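Local coordinates for protein myosin-17 (Arabidopsis thaliana, PDB 7KFL) that probably recognises cargo through its globular tail, the cargo-binding domain of a plant class XI myosin motor, at residues A[182-185]-A[186-189]; A[210-213]-A[214-218]. All coordinates share one frame; numbering follows the deposited sequence.

Contact 1 of 2, residues A[182-185]-A[186-189]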
loop_
_atom_site.group_PDB
_atom_site.type_symbol
_atom_site.label_atom_id
_atom_site.label_comp_id
_atom_site.label_asym_id
_atom_site.label_seq_id
_atom_site.Cartn_x
_atom_site.Cartn_y
_atom_site.Cartn_z
ATOM N N LEU A 182 -6.513 4.826 14.565
ATOM C CA LEU A 182 -7.860 4.304 14.209
ATOM C C LEU A 182 -8.472 3.657 15.458
ATOM O O LEU A 182 -9.680 3.856 15.699
ATOM C CB LEU A 182 -7.729 3.311 13.049
ATOM C CG LEU A 182 -7.258 3.911 11.723
ATOM C CD1 LEU A 182 -6.849 2.821 10.745
ATOM C CD2 LEU A 182 -8.331 4.799 11.113
ATOM N N GLY A 183 -7.651 2.945 16.238
ATOM C CA GLY A 183 -8.011 2.407 17.565
ATOM C C GLY A 183 -8.653 3.466 18.447
ATOM O O GLY A 183 -9.640 3.139 19.130
ATOM N N LEU A 184 -8.119 4.694 18.429
ATOM C CA LEU A 184 -8.618 5.835 19.247
ATOM C C LEU A 184 -9.825 6.488 18.556
ATOM O O LEU A 184 -10.727 6.946 19.282
ATOM C CB LEU A 184 -7.484 6.843 19.476
ATOM C CG LEU A 184 -6.318 6.353 20.338
ATOM C CD1 LEU A 184 -5.171 7.348 20.310
ATOM C CD2 LEU A 184 -6.752 6.098 21.773
ATOM N N CYS A 185 -9.847 6.533 17.219
ATOM C CA CYS A 185 -11.000 7.022 16.409
ATOM C C CYS A 185 -12.249 6.184 16.718
ATOM O O CYS A 185 -13.329 6.776 16.865
ATOM C CB CYS A 185 -10.718 6.970 14.911
ATOM S SG CYS A 185 -9.639 8.299 14.315
ATOM N N ILE A 186 -12.096 4.861 16.815
ATOM C CA ILE A 186 -13.210 3.881 17.011
ATOM C C ILE A 186 -13.656 3.895 18.482
ATOM O O ILE A 186 -14.814 3.513 18.744
ATOM C CB ILE A 186 -12.783 2.479 16.522
ATOM C CG1 ILE A 186 -12.511 2.480 15.014
ATOM C CG2 ILE A 186 -13.808 1.418 16.895
ATOM C CD1 ILE A 186 -11.740 1.275 14.518
ATOM N N GLN A 187 -12.787 4.336 19.401
ATOM C CA GLN A 187 -13.075 4.429 20.861
ATOM C C GLN A 187 -13.729 5.776 21.202
ATOM O O GLN A 187 -14.061 5.971 22.387
ATOM C CB GLN A 187 -11.793 4.259 21.679
ATOM C CG GLN A 187 -11.335 2.815 21.817
ATOM C CD GLN A 187 -9.982 2.721 22.481
ATOM O OE1 GLN A 187 -9.742 3.321 23.528
ATOM N NE2 GLN A 187 -9.078 1.964 21.877
ATOM N N ALA A 188 -13.911 6.661 20.213
ATOM C CA ALA A 188 -14.447 8.034 20.379
ATOM C C ALA A 188 -15.814 8.005 21.063
ATOM O O ALA A 188 -16.061 8.820 21.950
ATOM C CB ALA A 188 -14.503 8.741 19.045
ATOM N N PRO A 189 -16.746 7.098 20.685
ATOM C CA PRO A 189 -18.019 6.961 21.396
ATOM C C PRO A 189 -17.827 6.646 22.887
ATOM O O PRO A 189 -18.482 7.267 23.699
ATOM C CB PRO A 189 -18.708 5.794 20.672
ATOM C CG PRO A 189 -18.109 5.837 19.288
ATOM C CD PRO A 189 -16.656 6.172 19.545
#
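I186 N donates to L182 O at 2.8 Å, an i to i+4 bond and the one firm link in a stretch where the helical hydrogen-bond pattern falters. One residue on, Q187 N has two acceptors to choose from and holds both weakly: G183 O at 3.4 Å and L184 O at 3.3 Å. A188 N then makes a weak bond to C185 O, an i to i+3 step, and a short helical turn starts afresh from A188. The side chains follow the same hand-over. I186 lays its CG1 branch back over the preceding turn, so that CG1 lies 3.2 Å from L182 O, with CD1 alongside the same oxygen. Q187 does likewise one position later: its CG stands anti to the carbonyl carbon (chi1 -78°), which folds the extended chain back along the helix and brings NE2 to 3.0 Å from G183 O. The CB of A188 sits against C185 O at 3.2 Å, and the side chains of both residues pack on Y272 of helix 267-287, while L182 reaches F249 and I250 of helix 236-260. The contact is a helix-to-helix junction in the largely helical globular tail, a worked example of how one helix gives way to the next. In chemical terms, one firm i+4 bond and several weak bonds mark the passage from helix 150-186 to helix 188-191, with carbon atoms of I186 and A188 lying against the carbonyl oxygens of L182 and C185.

Contact 2 of 2, residues A[210-213]-A[214-218]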
loop_
_atom_site.group_PDB
_atom_site.type_symbol
_atom_site.label_atom_id
_atom_site.label_comp_id
_atom_site.label_asym_id
_atom_site.label_seq_id
_atom_site.Cartn_x
_atom_site.Cartn_y
_atom_site.Cartn_z
ATOM N N ALA A 210 -10.514 17.198 20.484
ATOM C CA ALA A 210 -9.341 16.398 20.916
ATOM C C ALA A 210 -9.347 15.040 20.206
ATOM O O ALA A 210 -8.249 14.495 19.969
ATOM C CB ALA A 210 -9.339 16.227 22.414
ATOM N N LEU A 211 -10.538 14.518 19.888
ATOM C CA LEU A 211 -10.734 13.226 19.176
ATOM C C LEU A 211 -10.652 13.444 17.659
ATOM O O LEU A 211 -10.263 12.493 16.959
ATOM C CB LEU A 211 -12.080 12.621 19.592
ATOM C CG LEU A 211 -12.226 12.325 21.086
ATOM C CD1 LEU A 211 -13.649 11.910 21.425
ATOM C CD2 LEU A 211 -11.239 11.261 21.538
ATOM N N ILE A 212 -10.990 14.642 17.171
ATOM C CA ILE A 212 -10.821 15.038 15.738
ATOM C C ILE A 212 -9.322 15.089 15.404
ATOM O O ILE A 212 -8.975 14.839 14.234
ATOM C CB ILE A 212 -11.525 16.381 15.436
ATOM C CG1 ILE A 212 -13.049 16.259 15.534
ATOM C CG2 ILE A 212 -11.095 16.934 14.084
ATOM C CD1 ILE A 212 -13.711 15.700 14.291
ATOM N N ALA A 213 -8.476 15.405 16.392
ATOM C CA ALA A 213 -7.002 15.514 16.262
ATOM C C ALA A 213 -6.409 14.176 15.805
ATOM O O ALA A 213 -5.362 14.192 15.132
ATOM C CB ALA A 213 -6.398 15.963 17.571
ATOM N N HIS A 214 -7.051 13.059 16.159
ATOM C CA HIS A 214 -6.612 11.682 15.809
ATOM C C HIS A 214 -6.641 11.493 14.288
ATOM O O HIS A 214 -5.722 10.836 13.762
ATOM C CB HIS A 214 -7.458 10.644 16.556
ATOM C CG HIS A 214 -7.242 10.659 18.033
ATOM N ND1 HIS A 214 -6.014 10.960 18.595
ATOM C CD2 HIS A 214 -8.075 10.393 19.062
ATOM C CE1 HIS A 214 -6.105 10.888 19.907
ATOM N NE2 HIS A 214 -7.358 10.541 20.219
ATOM N N TRP A 215 -7.647 12.049 13.605
ATOM C CA TRP A 215 -7.733 12.049 12.119
ATOM C C TRP A 215 -6.539 12.820 11.551
ATOM O O TRP A 215 -5.979 12.376 10.531
ATOM C CB TRP A 215 -9.059 12.642 11.630
ATOM C CG TRP A 215 -10.270 11.886 12.083
ATOM C CD1 TRP A 215 -11.286 12.360 12.859
ATOM C CD2 TRP A 215 -10.600 10.518 11.783
ATOM N NE1 TRP A 215 -12.226 11.388 13.059
ATOM C CE2 TRP A 215 -11.833 10.246 12.415
ATOM C CE3 TRP A 215 -9.984 9.503 11.041
ATOM C CZ2 TRP A 215 -12.455 9.002 12.331
ATOM C CZ3 TRP A 215 -10.596 8.272 10.960
ATOM C CH2 TRP A 215 -11.814 8.028 11.599
ATOM N N GLN A 216 -6.169 13.928 12.202
ATOM C CA GLN A 216 -5.024 14.793 11.812
ATOM C C GLN A 216 -3.705 14.046 12.055
ATOM O O GLN A 216 -2.787 14.205 11.227
ATOM C CB GLN A 216 -5.098 16.128 12.557
ATOM C CG GLN A 216 -6.281 16.984 12.120
ATOM C CD GLN A 216 -6.503 18.206 12.978
ATOM O OE1 GLN A 216 -5.698 18.553 13.841
ATOM N NE2 GLN A 216 -7.618 18.877 12.739
ATOM N N SER A 217 -3.610 13.255 13.129
ATOM C CA SER A 217 -2.423 12.414 13.450
ATOM C C SER A 217 -2.166 11.411 12.316
ATOM O O SER A 217 -0.987 11.210 11.955
ATOM C CB SER A 217 -2.585 11.704 14.770
ATOM O OG SER A 217 -2.851 12.626 15.812
ATOM N N ILE A 218 -3.232 10.802 11.787
ATOM C CA ILE A 218 -3.181 9.811 10.671
ATOM C C ILE A 218 -2.673 10.517 9.409
ATOM O O ILE A 218 -1.759 9.969 8.756
ATOM C CB ILE A 218 -4.557 9.138 10.469
ATOM C CG1 ILE A 218 -4.866 8.161 11.607
ATOM C CG2 ILE A 218 -4.650 8.459 9.108
ATOM C CD1 ILE A 218 -6.301 7.688 11.655
#
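A213 O accepts the backbone N-H of S217 at 2.8 Å, and the hydroxyl S217 OG lies 3.0 Å from the same oxygen. The serine comes back to that carbonyl because OG stands beside its own backbone N (chi1 -56°), though whether its proton is given to A213 O is not settled. Q216 adds carbon to the surroundings, its CB being 3.2 Å from A213 O. Just before this firm turn the helix is kinked: H214 N reaches L211 O only weakly at 3.4 Å, and W215 N is bound weakly to I212 O at 3.2 Å, both i to i+3. The H214 imidazole lies with one face toward A210 O, which stands 4.0 Å above the ring plane, over its centre. H214 CD2 lies 4.1 Å from the CD2 methyl of L211, the two side chains crossing at a slant. In the indole of W215 it is CD1 that lies near the O and CA of I212, and it approaches the CD1 methyl of that isoleucine at 4.4 Å in a loose apolar contact. The whole is a helix kink within the largely helical globular tail: the N atoms of H214 and W215 lack the i+4 bond and make weak i+3 ones, and S217 N restores the i+4 pattern. Around the kink, Y272 of helix 267-287 ties itself to helix 205-231 by a hydrogen bond from its hydroxyl to L211 O and by meeting the W215 ring, and E279 of the same helix accepts from Q216 NE2. H214 and W215 also touch helix 150-186, at L184 and C185, while L211 packs on A188 and T191 of helix 188-191.

In the fold
Contact 1 closes before contact 2 opens, and between them the chain leaves helix 188-191, passes an unmodelled stretch, 194-203, and enters helix 205-231. Their centres are nonetheless only 10 Å apart, on the same side of the chain's centre and about 21 to 22 Å from it. Helix 150-186, near its junction with helix 188-191, and the kinked part of helix 205-231 pack directly: C185 SG lies 3.5 Å from W215 CZ3, L182 CD2 3.6 Å from I218 CD1, and L184 CB 3.6 Å from H214 CD2. Local irregularities of two helices separated in the chain by the short helix 188-191 therefore share one interface, with helix 267-287 touching both, within the helical bundle of this cargo-binding tail.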